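Local atomic coordinates of glycosylation Associate Protein 1 (Streptococcus agalactiae serotype V, PDB entry 6OYC), a protein that probably serves, with its partners Gap2 and Gap3, in the glycosylation and accessory Sec export of a streptococcal surface protein, probably with a GT-B-like fold. Residues Thr34-Lys39 with Asn499-Gly504; Tyr146-Asp149 with Phe153-Ser156; Ile157-Asn162 with Tyr167-Ala172; Phe457-Lys462 with Leu491-Asp496. All blocks are in the same frame, centred on the assembly; numbering follows the deposited sequence.

Contact 1 of 4, residues Thr34-Lys39 with Asn499-Gly504; sequences TINQMK and NDYTGG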
loop_
_atom_site.group_PDB
_atom_site.type_symbol
_atom_site.label_atom_id
_atom_site.label_comp_id
_atom_site.label_asym_id
_atom_site.label_seq_id
_atom_site.Cartn_x
_atom_site.Cartn_y
_atom_site.Cartn_z
ATOM N N THR A 34 -3.156 -5.091 8.194
ATOM C CA THR A 34 -3.151 -6.533 7.978
ATOM C C THR A 34 -1.740 -7.048 7.740
ATOM O O THR A 34 -1.353 -8.087 8.288
ATOM C CB THR A 34 -4.051 -6.899 6.805
ATOM O OG1 THR A 34 -5.368 -6.396 7.038
ATOM C CG2 THR A 34 -4.100 -8.428 6.617
ATOM N N ILE A 35 -0.960 -6.344 6.911
ATOM C CA ILE A 35 0.428 -6.748 6.680
ATOM C C ILE A 35 1.186 -6.760 7.997
ATOM O O ILE A 35 1.868 -7.732 8.347
ATOM C CB ILE A 35 1.111 -5.804 5.670
ATOM C CG1 ILE A 35 0.338 -5.729 4.342
ATOM C CG2 ILE A 35 2.601 -6.175 5.531
ATOM C CD1 ILE A 35 0.482 -6.935 3.491
ATOM N N ASN A 36 1.082 -5.664 8.738
ATOM C CA ASN A 36 1.803 -5.549 9.993
ATOM C C ASN A 36 1.421 -6.675 10.949
ATOM O O ASN A 36 2.294 -7.297 11.568
ATOM C CB ASN A 36 1.518 -4.176 10.595
ATOM C CG ASN A 36 1.936 -4.087 12.026
ATOM O OD1 ASN A 36 1.193 -4.489 12.928
ATOM N ND2 ASN A 36 3.148 -3.588 12.252
ATOM N N GLN A 37 0.119 -6.982 11.040
ATOM C CA GLN A 37 -0.345 -7.974 12.003
ATOM C C GLN A 37 -0.002 -9.388 11.562
ATOM O O GLN A 37 0.334 -10.235 12.396
ATOM C CB GLN A 37 -1.854 -7.829 12.228
ATOM C CG GLN A 37 -2.182 -6.575 13.025
ATOM C CD GLN A 37 -3.589 -6.063 12.811
ATOM O OE1 GLN A 37 -4.477 -6.802 12.375
ATOM N NE2 GLN A 37 -3.805 -4.790 13.133
ATOM N N MET A 38 -0.091 -9.679 10.266
ATOM C CA MET A 38 0.245 -11.042 9.868
ATOM C C MET A 38 1.727 -11.330 10.041
ATOM O O MET A 38 2.101 -12.464 10.360
ATOM C CB MET A 38 -0.149 -11.306 8.428
ATOM C CG MET A 38 0.108 -12.752 8.042
ATOM S SD MET A 38 -1.113 -13.292 6.853
ATOM C CE MET A 38 -1.564 -11.667 6.264
ATOM N N LYS A 39 2.578 -10.321 9.828
ATOM C CA LYS A 39 4.008 -10.497 10.034
ATOM C C LYS A 39 4.306 -10.861 11.481
ATOM O O LYS A 39 5.066 -11.795 11.748
ATOM C CB LYS A 39 4.764 -9.225 9.632
ATOM C CG LYS A 39 4.915 -9.001 8.123
ATOM C CD LYS A 39 6.266 -9.506 7.587
ATOM C CE LYS A 39 6.279 -11.023 7.468
ATOM N NZ LYS A 39 7.282 -11.573 6.517
ATOM N N ASN A 499 11.105 -4.407 19.243
ATOM C CA ASN A 499 11.114 -5.774 19.754
ATOM C C ASN A 499 9.834 -6.158 20.486
ATOM O O ASN A 499 9.531 -7.350 20.580
ATOM C CB ASN A 499 12.335 -5.978 20.645
ATOM C CG ASN A 499 13.637 -5.791 19.881
ATOM O OD1 ASN A 499 13.648 -5.748 18.641
ATOM N ND2 ASN A 499 14.741 -5.669 20.611
ATOM N N ASP A 500 9.052 -5.195 20.974
ATOM C CA ASP A 500 7.724 -5.553 21.458
ATOM C C ASP A 500 6.902 -6.211 20.360
ATOM O O ASP A 500 5.931 -6.916 20.652
ATOM C CB ASP A 500 6.995 -4.316 21.992
ATOM C CG ASP A 500 7.855 -3.491 22.932
ATOM O OD1 ASP A 500 7.672 -2.252 22.982
ATOM O OD2 ASP A 500 8.718 -4.082 23.620
ATOM N N TYR A 501 7.310 -6.008 19.108
ATOM C CA TYR A 501 6.670 -6.466 17.886
ATOM C C TYR A 501 7.319 -7.719 17.304
ATOM O O TYR A 501 6.615 -8.598 16.814
ATOM C CB TYR A 501 6.711 -5.317 16.866
ATOM C CG TYR A 501 6.280 -5.642 15.460
ATOM C CD1 TYR A 501 7.204 -6.020 14.490
ATOM C CD2 TYR A 501 4.950 -5.534 15.092
ATOM C CE1 TYR A 501 6.800 -6.302 13.199
ATOM C CE2 TYR A 501 4.536 -5.819 13.808
ATOM C CZ TYR A 501 5.464 -6.189 12.863
ATOM O OH TYR A 501 5.031 -6.453 11.592
ATOM N N THR A 502 8.652 -7.826 17.335
ATOM C CA THR A 502 9.299 -9.058 16.882
ATOM C C THR A 502 9.301 -10.145 17.950
ATOM O O THR A 502 9.352 -11.331 17.614
ATOM C CB THR A 502 10.743 -8.800 16.455
ATOM O OG1 THR A 502 11.327 -7.807 17.306
ATOM C CG2 THR A 502 10.796 -8.342 15.015
ATOM N N GLY A 503 9.258 -9.769 19.221
ATOM C CA GLY A 503 9.446 -10.684 20.318
ATOM C C GLY A 503 8.238 -11.482 20.722
ATOM O O GLY A 503 8.375 -12.397 21.537
ATOM N N GLY A 504 7.059 -11.163 20.185
ATOM C CA GLY A 504 5.861 -11.929 20.437
ATOM C C GLY A 504 5.019 -11.453 21.596
ATOM O O GLY A 504 3.891 -11.937 21.759
#
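A helix-to-helix contact between distant parts of the chain sets Tyr-501 of helix 484-502 against Asn-36 and Lys-39 of helix 33-43. The latter packs on the parallel sheet of the N-terminal Rossmann-like domain, Thr-34 and Met-38 touching Leu-50 of strand 48-52 and Gln-37 touching Ile-231 of strand 229-233. A C-terminal helix returning to this domain is consistent with a GT-B-like fold. The backbones stay apart, Lys-39 CA and Thr-502 CA being the nearest such pair at 8.8 Å, and the ring of Tyr-501 covers the distance between them. Its CG lies anti to the backbone N (chi1 171°), which directs the ring toward helix 33-43. Tyr-501 OH donates to the backbone Asn-36 O at 2.9 Å. It comes in from the side on a lone pair in the carbonyl plane, with a C=O...donor angle of 122°. The Asn-36 amide leans obliquely on the same ring, planes 36° apart, with ND2 3.1 Å from Tyr-501 CE2. That amide nitrogen does not bond the hydroxyl; its hydrogen bond goes to Phe-303 O. Lys-39 sends NZ off to Asp-67 O, while its CB rests 3.4 Å from Tyr-501 OH.

Contact 2 of 4, residues Tyr146-Asp149 with Phe153-Ser156; sequences YLFD and FLSS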
loop_
_atom_site.group_PDB
_atom_site.type_symbol
_atom_site.label_atom_id
_atom_site.label_comp_id
_atom_site.label_asym_id
_atom_site.label_seq_id
_atom_site.Cartn_x
_atom_site.Cartn_y
_atom_site.Cartn_z
ATOM N N TYR A 146 -7.840 -6.925 -21.571
ATOM C CA TYR A 146 -7.408 -8.249 -21.141
ATOM C C TYR A 146 -6.695 -8.120 -19.802
ATOM O O TYR A 146 -5.689 -7.418 -19.721
ATOM C CB TYR A 146 -6.452 -8.859 -22.156
ATOM C CG TYR A 146 -7.065 -9.258 -23.477
ATOM C CD1 TYR A 146 -7.195 -8.335 -24.512
ATOM C CD2 TYR A 146 -7.468 -10.570 -23.710
ATOM C CE1 TYR A 146 -7.733 -8.702 -25.733
ATOM C CE2 TYR A 146 -8.016 -10.948 -24.926
ATOM C CZ TYR A 146 -8.150 -10.013 -25.931
ATOM O OH TYR A 146 -8.682 -10.376 -27.143
ATOM N N LEU A 147 -7.208 -8.781 -18.760
ATOM C CA LEU A 147 -6.595 -8.770 -17.426
ATOM C C LEU A 147 -5.876 -10.091 -17.210
ATOM O O LEU A 147 -6.512 -11.153 -17.218
ATOM C CB LEU A 147 -7.614 -8.618 -16.299
ATOM C CG LEU A 147 -8.240 -7.311 -15.849
ATOM C CD1 LEU A 147 -7.158 -6.300 -15.442
ATOM C CD2 LEU A 147 -9.172 -6.775 -16.952
ATOM N N PHE A 148 -4.578 -10.028 -16.977
ATOM C CA PHE A 148 -3.782 -11.226 -16.785
ATOM C C PHE A 148 -3.511 -11.428 -15.305
ATOM O O PHE A 148 -3.188 -10.472 -14.592
ATOM C CB PHE A 148 -2.473 -11.133 -17.573
ATOM C CG PHE A 148 -2.686 -11.101 -19.058
ATOM C CD1 PHE A 148 -2.763 -12.291 -19.785
ATOM C CD2 PHE A 148 -2.841 -9.886 -19.731
ATOM C CE1 PHE A 148 -2.966 -12.272 -21.149
ATOM C CE2 PHE A 148 -3.056 -9.865 -21.105
ATOM C CZ PHE A 148 -3.117 -11.058 -21.813
ATOM N N ASP A 149 -3.681 -12.668 -14.854
ATOM C CA ASP A 149 -3.249 -13.113 -13.539
ATOM C C ASP A 149 -1.731 -13.184 -13.512
ATOM O O ASP A 149 -1.088 -13.473 -14.528
ATOM C CB ASP A 149 -3.846 -14.504 -13.247
ATOM C CG ASP A 149 -3.795 -14.895 -11.762
ATOM O OD1 ASP A 149 -2.717 -15.344 -11.298
ATOM O OD2 ASP A 149 -4.847 -14.768 -11.076
ATOM N N PHE A 153 -1.995 -16.619 -16.779
ATOM C CA PHE A 153 -3.139 -17.003 -17.593
ATOM C C PHE A 153 -4.048 -15.790 -17.754
ATOM O O PHE A 153 -3.935 -14.810 -17.006
ATOM C CB PHE A 153 -3.903 -18.191 -16.974
ATOM C CG PHE A 153 -4.528 -17.890 -15.638
ATOM C CD1 PHE A 153 -5.798 -17.330 -15.558
ATOM C CD2 PHE A 153 -3.847 -18.174 -14.461
ATOM C CE1 PHE A 153 -6.384 -17.051 -14.319
ATOM C CE2 PHE A 153 -4.422 -17.896 -13.217
ATOM C CZ PHE A 153 -5.700 -17.329 -13.155
ATOM N N LEU A 154 -4.958 -15.849 -18.734
ATOM C CA LEU A 154 -5.965 -14.788 -18.902
ATOM C C LEU A 154 -7.049 -14.950 -17.840
ATOM O O LEU A 154 -7.797 -15.920 -17.877
ATOM C CB LEU A 154 -6.586 -14.826 -20.296
ATOM C CG LEU A 154 -7.640 -13.734 -20.594
ATOM C CD1 LEU A 154 -7.088 -12.309 -20.436
ATOM C CD2 LEU A 154 -8.184 -13.924 -21.979
ATOM N N SER A 155 -7.142 -13.994 -16.905
ATOM C CA SER A 155 -8.090 -14.043 -15.799
ATOM C C SER A 155 -9.460 -13.482 -16.163
ATOM O O SER A 155 -10.482 -14.047 -15.757
ATOM C CB SER A 155 -7.540 -13.285 -14.584
ATOM O OG SER A 155 -8.434 -13.371 -13.475
ATOM N N SER A 156 -9.515 -12.388 -16.917
ATOM C CA SER A 156 -10.807 -11.817 -17.259
ATOM C C SER A 156 -10.666 -10.875 -18.455
ATOM O O SER A 156 -9.564 -10.449 -18.808
ATOM C CB SER A 156 -11.426 -11.102 -16.042
ATOM O OG SER A 156 -10.786 -9.862 -15.751
HETATM O O HOH W 1 -7.235 -14.213 -11.405
#
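Leu-147 faces both Ser-155 and Ser-156 in a classic beta bulge, which shifts the register of this antiparallel hairpin by one residue. The bulge shows in the bonding: Leu-147 O accepts from Ser-155 N at 2.9 Å and from Ser-156 N at 3.3 Å, the second arriving on a lone pair in the carbonyl plane. Leu-147 N in turn donates to Ser-156 O, a nearly straight bond of 2.9 Å (168° at the hydrogen). Toward the turn, Asp-149 N donates to Phe-153 O at 3.0 Å. The side chain of Asp-149 lies over one face of the Phe-153 ring, its CB 3.5 Å from the centroid in a CH-pi contact and its carboxylate only 16° from the ring plane. Phe-153 reaches it with CG between its backbone N and carbonyl carbon (chi1 64°), which folds the ring back to the aspartate. Asp-149 OD1 is salt-bridged to Arg-151 NE; a water bridging OD2 and Ser-155 OG is modelled doubtfully close to both. Both serine hydroxyls bond Tyr-55 OH, and Gln-81 NE2 adds to Ser-155 OG, Gln-168 NE2 to Ser-156 OG. On the face opposite Leu-147 and Ser-156, Leu-154 CD1 sits 3.7 Å from Tyr-146 CD2, at the ring edge, and lies over a face of Phe-148. Within the large antiparallel sheet, strand 131-138 flanks strand 141-148, and strand 164-171 flanks strand 154-161.

Contact 3 of 4, residues Ile157-Asn162 with Tyr167-Ala172; sequences ILYYDN and YQDYLA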
loop_
_atom_site.group_PDB
_atom_site.type_symbol
_atom_site.label_atom_id
_atom_site.label_comp_id
_atom_site.label_asym_id
_atom_site.label_seq_id
_atom_site.Cartn_x
_atom_site.Cartn_y
_atom_site.Cartn_z
ATOM N N ILE A 157 -11.808 -10.560 -19.079
ATOM C CA ILE A 157 -11.888 -9.571 -20.156
ATOM C C ILE A 157 -12.976 -8.576 -19.809
ATOM O O ILE A 157 -14.112 -8.969 -19.525
ATOM C CB ILE A 157 -12.208 -10.187 -21.530
ATOM C CG1 ILE A 157 -11.215 -11.268 -21.917
ATOM C CG2 ILE A 157 -12.225 -9.117 -22.597
ATOM C CD1 ILE A 157 -11.716 -12.080 -23.084
ATOM N N LEU A 158 -12.642 -7.294 -19.864
ATOM C CA LEU A 158 -13.589 -6.216 -19.612
ATOM C C LEU A 158 -13.996 -5.645 -20.968
ATOM O O LEU A 158 -13.160 -5.084 -21.680
ATOM C CB LEU A 158 -12.954 -5.148 -18.711
ATOM C CG LEU A 158 -13.911 -4.281 -17.882
ATOM C CD1 LEU A 158 -13.194 -3.457 -16.803
ATOM C CD2 LEU A 158 -14.738 -3.374 -18.801
ATOM N N TYR A 159 -15.270 -5.784 -21.327
ATOM C CA TYR A 159 -15.749 -5.306 -22.620
ATOM C C TYR A 159 -16.350 -3.919 -22.498
ATOM O O TYR A 159 -16.964 -3.573 -21.485
ATOM C CB TYR A 159 -16.799 -6.250 -23.210
ATOM C CG TYR A 159 -16.240 -7.585 -23.622
ATOM C CD1 TYR A 159 -16.142 -8.615 -22.703
ATOM C CD2 TYR A 159 -15.786 -7.807 -24.929
ATOM C CE1 TYR A 159 -15.634 -9.835 -23.065
ATOM C CE2 TYR A 159 -15.275 -9.043 -25.309
ATOM C CZ TYR A 159 -15.199 -10.046 -24.365
ATOM O OH TYR A 159 -14.696 -11.269 -24.698
ATOM N N TYR A 160 -16.197 -3.138 -23.561
ATOM C CA TYR A 160 -16.687 -1.771 -23.612
ATOM C C TYR A 160 -17.658 -1.616 -24.770
ATOM O O TYR A 160 -17.568 -2.329 -25.770
ATOM C CB TYR A 160 -15.527 -0.762 -23.798
ATOM C CG TYR A 160 -14.522 -0.756 -22.682
ATOM C CD1 TYR A 160 -13.471 -1.666 -22.660
ATOM C CD2 TYR A 160 -14.615 0.163 -21.646
ATOM C CE1 TYR A 160 -12.534 -1.662 -21.619
ATOM C CE2 TYR A 160 -13.694 0.171 -20.601
ATOM C CZ TYR A 160 -12.654 -0.737 -20.598
ATOM O OH TYR A 160 -11.736 -0.721 -19.570
ATOM N N ASP A 161 -18.579 -0.665 -24.642
ATOM C CA ASP A 161 -19.315 -0.182 -25.801
ATOM C C ASP A 161 -19.339 1.340 -25.733
ATOM O O ASP A 161 -18.652 1.953 -24.910
ATOM C CB ASP A 161 -20.714 -0.817 -25.893
ATOM C CG ASP A 161 -21.500 -0.727 -24.603
ATOM O OD1 ASP A 161 -21.243 0.183 -23.790
ATOM O OD2 ASP A 161 -22.388 -1.578 -24.401
ATOM N N ASN A 162 -20.080 1.959 -26.648
ATOM C CA ASN A 162 -20.395 3.375 -26.506
ATOM C C ASN A 162 -21.315 3.519 -25.304
ATOM O O ASN A 162 -22.394 2.918 -25.262
ATOM C CB ASN A 162 -21.052 3.923 -27.770
ATOM C CG ASN A 162 -20.393 3.421 -29.038
ATOM O OD1 ASN A 162 -19.168 3.316 -29.116
ATOM N ND2 ASN A 162 -21.208 3.100 -30.039
ATOM N N TYR A 167 -19.465 -4.960 -19.485
ATOM C CA TYR A 167 -19.459 -6.113 -18.586
ATOM C C TYR A 167 -18.077 -6.765 -18.591
ATOM O O TYR A 167 -17.251 -6.531 -19.478
ATOM C CB TYR A 167 -20.525 -7.145 -18.982
ATOM C CG TYR A 167 -20.407 -7.586 -20.433
ATOM C CD1 TYR A 167 -19.526 -8.591 -20.813
ATOM C CD2 TYR A 167 -21.160 -6.982 -21.420
ATOM C CE1 TYR A 167 -19.411 -8.980 -22.123
ATOM C CE2 TYR A 167 -21.044 -7.367 -22.745
ATOM C CZ TYR A 167 -20.175 -8.359 -23.086
ATOM O OH TYR A 167 -20.071 -8.734 -24.402
ATOM N N GLN A 168 -17.867 -7.642 -17.613
ATOM C CA GLN A 168 -16.593 -8.314 -17.406
ATOM C C GLN A 168 -16.817 -9.821 -17.357
ATOM O O GLN A 168 -17.612 -10.307 -16.542
ATOM C CB GLN A 168 -15.925 -7.840 -16.106
ATOM C CG GLN A 168 -14.463 -8.239 -16.012
ATOM C CD GLN A 168 -13.585 -7.116 -15.451
ATOM O OE1 GLN A 168 -14.085 -6.157 -14.853
ATOM N NE2 GLN A 168 -12.274 -7.244 -15.641
ATOM N N ASP A 169 -16.115 -10.554 -18.219
ATOM C CA ASP A 169 -16.159 -12.013 -18.222
ATOM C C ASP A 169 -14.975 -12.559 -17.430
ATOM O O ASP A 169 -13.823 -12.284 -17.776
ATOM C CB ASP A 169 -16.147 -12.547 -19.653
ATOM C CG ASP A 169 -17.448 -12.275 -20.371
ATOM O OD1 ASP A 169 -18.358 -11.722 -19.709
ATOM O OD2 ASP A 169 -17.571 -12.611 -21.576
ATOM N N TYR A 170 -15.252 -13.328 -16.375
ATOM C CA TYR A 170 -14.197 -13.933 -15.576
ATOM C C TYR A 170 -13.998 -15.366 -16.029
ATOM O O TYR A 170 -14.969 -16.119 -16.161
ATOM C CB TYR A 170 -14.521 -13.916 -14.086
ATOM C CG TYR A 170 -14.685 -12.562 -13.435
ATOM C CD1 TYR A 170 -15.837 -11.799 -13.651
ATOM C CD2 TYR A 170 -13.718 -12.070 -12.549
ATOM C CE1 TYR A 170 -16.010 -10.565 -13.021
ATOM C CE2 TYR A 170 -13.874 -10.827 -11.914
ATOM C CZ TYR A 170 -15.027 -10.086 -12.155
ATOM O OH TYR A 170 -15.214 -8.879 -11.525
ATOM N N LEU A 171 -12.744 -15.748 -16.235
ATOM C CA LEU A 171 -12.402 -16.984 -16.920
ATOM C C LEU A 171 -11.679 -17.937 -15.981
ATOM O O LEU A 171 -11.063 -17.524 -14.995
ATOM C CB LEU A 171 -11.526 -16.706 -18.154
ATOM C CG LEU A 171 -12.027 -15.657 -19.171
ATOM C CD1 LEU A 171 -11.124 -15.531 -20.398
ATOM C CD2 LEU A 171 -13.446 -15.963 -19.618
ATOM N N ALA A 172 -11.786 -19.235 -16.303
ATOM C CA ALA A 172 -10.889 -20.261 -15.781
ATOM C C ALA A 172 -9.638 -20.332 -16.659
ATOM O O ALA A 172 -9.626 -19.797 -17.775
ATOM C CB ALA A 172 -11.603 -21.614 -15.748
HETATM O O HOH W 2 -15.614 -13.249 -23.325
#
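Tyr-159 lies obliquely against Tyr-167, its CB over one face of the partner ring and its CD1 3.3 Å from Tyr-167 CE1. The centroids of this oblique pair are 5.2 Å apart and the planes meet at 33°. Tyr-167 owes its place to a chi1 of 54°, which sets CG between its backbone N and carbonyl carbon and tips the ring toward the neighbouring strand; its hydroxyl ends over a face of Tyr-159, whose other face carries Ile-157 CG2. A water links Tyr-159 OH, at 2.6 Å, to the carboxylate oxygen Asp-169 OD2, to which it donates. That carboxylate also holds salt bridges to Arg-177 and Arg-180, and Arg-180 makes a cation-pi contact with Tyr-167. Leu-158 and Gln-168 share the reverse face, where Leu-158 CD1 touches Gln-168 OE1 at 3.4 Å; OE1 itself takes Arg-13 NH2, and Gln-168 NE2 bonds Tyr-16 OH. The backbone ladder is antiparallel without a bulge: Ile-157 and Asp-169 exchange bonds both ways, and Tyr-159 N reaches Tyr-167 O at 2.8 Å, whereas the return bond from Tyr-167 N to Tyr-159 O is weak at 3.5 Å. Both strands are internal to the antiparallel sheet, not edge strands, with strand 141-148 beside strand 154-161 and strand 177-182 beside strand 164-171.

Contact 4 of 4, residues Phe457-Lys462 with Leu491-Asp496; sequences FVEHRK and LIYSID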
loop_
_atom_site.group_PDB
_atom_site.type_symbol
_atom_site.label_atom_id
_atom_site.label_comp_id
_atom_site.label_asym_id
_atom_site.label_seq_id
_atom_site.Cartn_x
_atom_site.Cartn_y
_atom_site.Cartn_z
ATOM N N PHE A 457 4.366 9.347 16.269
ATOM C CA PHE A 457 5.535 8.612 15.805
ATOM C C PHE A 457 6.842 9.090 16.408
ATOM O O PHE A 457 7.817 8.329 16.414
ATOM C CB PHE A 457 5.649 8.710 14.279
ATOM C CG PHE A 457 4.627 7.907 13.564
ATOM C CD1 PHE A 457 4.880 6.578 13.236
ATOM C CD2 PHE A 457 3.389 8.459 13.261
ATOM C CE1 PHE A 457 3.930 5.828 12.590
ATOM C CE2 PHE A 457 2.434 7.711 12.616
ATOM C CZ PHE A 457 2.703 6.399 12.277
ATOM N N VAL A 458 6.907 10.334 16.864
ATOM C CA VAL A 458 8.164 10.953 17.263
ATOM C C VAL A 458 8.026 11.433 18.696
ATOM O O VAL A 458 7.050 12.112 19.036
ATOM C CB VAL A 458 8.543 12.123 16.336
ATOM C CG1 VAL A 458 9.687 12.928 16.942
ATOM C CG2 VAL A 458 8.903 11.614 14.946
ATOM N N GLU A 459 8.979 11.052 19.536
ATOM C CA GLU A 459 9.180 11.684 20.832
ATOM C C GLU A 459 10.330 12.674 20.684
ATOM O O GLU A 459 11.437 12.288 20.293
ATOM C CB GLU A 459 9.475 10.650 21.919
ATOM C CG GLU A 459 8.248 9.878 22.402
ATOM C CD GLU A 459 8.546 9.007 23.606
ATOM O OE1 GLU A 459 8.707 9.558 24.717
ATOM O OE2 GLU A 459 8.631 7.770 23.442
ATOM N N HIS A 460 10.050 13.948 20.958
ATOM C CA HIS A 460 11.041 15.012 20.828
ATOM C C HIS A 460 12.342 14.642 21.526
ATOM O O HIS A 460 12.334 14.132 22.648
ATOM C CB HIS A 460 10.469 16.303 21.416
ATOM C CG HIS A 460 11.344 17.502 21.226
ATOM N ND1 HIS A 460 11.775 17.925 19.988
ATOM C CD2 HIS A 460 11.853 18.382 22.121
ATOM C CE1 HIS A 460 12.511 19.015 20.127
ATOM N NE2 HIS A 460 12.572 19.312 21.412
ATOM N N ARG A 461 13.463 14.873 20.832
ATOM C CA ARG A 461 14.823 14.659 21.337
ATOM C C ARG A 461 15.088 13.213 21.752
ATOM O O ARG A 461 16.073 12.930 22.442
ATOM C CB ARG A 461 15.148 15.610 22.500
ATOM C CG ARG A 461 15.245 17.088 22.104
ATOM C CD ARG A 461 15.366 17.995 23.332
ATOM N NE ARG A 461 16.682 17.870 23.953
ATOM C CZ ARG A 461 17.646 18.777 23.839
ATOM N NH1 ARG A 461 17.433 19.885 23.134
ATOM N NH2 ARG A 461 18.818 18.577 24.432
ATOM N N LYS A 462 14.242 12.280 21.341
ATOM C CA LYS A 462 14.489 10.862 21.571
ATOM C C LYS A 462 14.703 10.110 20.272
ATOM O O LYS A 462 15.683 9.362 20.142
ATOM C CB LYS A 462 13.320 10.237 22.349
ATOM C CG LYS A 462 13.193 10.701 23.790
ATOM C CD LYS A 462 12.345 9.734 24.603
ATOM C CE LYS A 462 12.092 10.266 25.998
ATOM N NZ LYS A 462 13.365 10.727 26.640
ATOM N N LEU A 491 18.398 5.368 17.259
ATOM C CA LEU A 491 18.485 3.967 16.854
ATOM C C LEU A 491 18.133 3.036 18.007
ATOM O O LEU A 491 17.355 2.088 17.844
ATOM C CB LEU A 491 19.887 3.664 16.326
ATOM C CG LEU A 491 20.181 2.280 15.734
ATOM C CD1 LEU A 491 18.995 1.680 14.926
ATOM C CD2 LEU A 491 21.419 2.398 14.878
ATOM N N ILE A 492 18.679 3.310 19.191
ATOM C CA ILE A 492 18.428 2.458 20.348
ATOM C C ILE A 492 16.967 2.533 20.753
ATOM O O ILE A 492 16.366 1.537 21.178
ATOM C CB ILE A 492 19.358 2.863 21.507
ATOM C CG1 ILE A 492 20.778 2.373 21.237
ATOM C CG2 ILE A 492 18.816 2.368 22.843
ATOM C CD1 ILE A 492 21.847 3.223 21.898
ATOM N N TYR A 493 16.378 3.723 20.643
ATOM C CA TYR A 493 14.967 3.873 20.966
ATOM C C TYR A 493 14.116 3.036 20.028
ATOM O O TYR A 493 13.166 2.377 20.459
ATOM C CB TYR A 493 14.588 5.350 20.895
ATOM C CG TYR A 493 13.110 5.676 20.922
ATOM C CD1 TYR A 493 12.305 5.471 19.802
ATOM C CD2 TYR A 493 12.530 6.251 22.048
ATOM C CE1 TYR A 493 10.958 5.793 19.814
ATOM C CE2 TYR A 493 11.175 6.584 22.069
ATOM C CZ TYR A 493 10.395 6.353 20.948
ATOM O OH TYR A 493 9.050 6.671 20.953
ATOM N N SER A 494 14.444 3.049 18.737
ATOM C CA SER A 494 13.668 2.272 17.783
ATOM C C SER A 494 13.826 0.779 18.031
ATOM O O SER A 494 12.835 0.038 18.036
ATOM C CB SER A 494 14.080 2.644 16.361
ATOM O OG SER A 494 13.908 4.040 16.167
ATOM N N ILE A 495 15.062 0.331 18.289
ATOM C CA ILE A 495 15.346 -1.101 18.404
ATOM C C ILE A 495 14.498 -1.744 19.492
ATOM O O ILE A 495 14.003 -2.864 19.323
ATOM C CB ILE A 495 16.845 -1.314 18.658
ATOM C CG1 ILE A 495 17.615 -1.147 17.353
ATOM C CG2 ILE A 495 17.088 -2.683 19.234
ATOM C CD1 ILE A 495 19.107 -1.024 17.526
ATOM N N ASP A 496 14.297 -1.036 20.609
ATOM C CA ASP A 496 13.531 -1.599 21.703
ATOM C C ASP A 496 12.039 -1.595 21.404
ATOM O O ASP A 496 11.358 -2.592 21.637
ATOM C CB ASP A 496 13.832 -0.856 23.011
ATOM C CG ASP A 496 15.302 -0.850 23.341
ATOM O OD1 ASP A 496 15.815 0.126 23.932
ATOM O OD2 ASP A 496 15.938 -1.882 23.034
#
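Tyr-493, on helix 484-502, points its ring at the loop between strands 449-451 and 464-466, and Glu-459 meets that ring at its edge. The two side chains cross at about a right angle, with carboxylate and ring planes 69° apart. A chi1 of 168° swings the tyrosine ring clear of its helix toward the loop, while Glu-459 reaches out along an extended chain. Tyr-493 OH donates to Glu-459 OE2 at 2.8 Å. OE2 lies near the ring plane, also close to Tyr-493 CE2 at 3.1 Å, and is approached on its anti side, 16° out of the carboxylate plane. Lys-462 adds a looser contact, its CB 4.1 Å from Tyr-493 CD2, before its chain leads away. Within the loop, Lys-462 N bonds Glu-459 O at 3.0 Å, and the CB of each residue points toward the helix. Outside the two segments, Glu-459 N is held by Asn-463 OD1, and Lys-497 makes a cation-pi contact with Tyr-493. A single hydrogen bond, supplemented by the packing of Lys-462 CB, thus defines this surface contact, and that bond would be charge-assisted if the carboxylate is ionised.

Contacts 1 and 4 share helix 484-502, their centres 18 Å apart, and each is made by one tyrosine hydroxyl reaching across from the helix. In contact 1 the acceptor is a buried main-chain carbonyl; in contact 4 it is a carboxylate at the surface. The middle of the helix thus meets the loop beside strand 464-466, and its C-terminal end meets helix 33-43. Contacts 2 and 3 are instead successive hairpins sharing strand 154-161, joined by a probable bond from Leu-171 N to Ser-155 O. Both rest on backbone ladders, bulged and buried in contact 2, unbulged and partly buried in contact 3; centre to centre, they lie about 46 Å and 51 Å from contact 4.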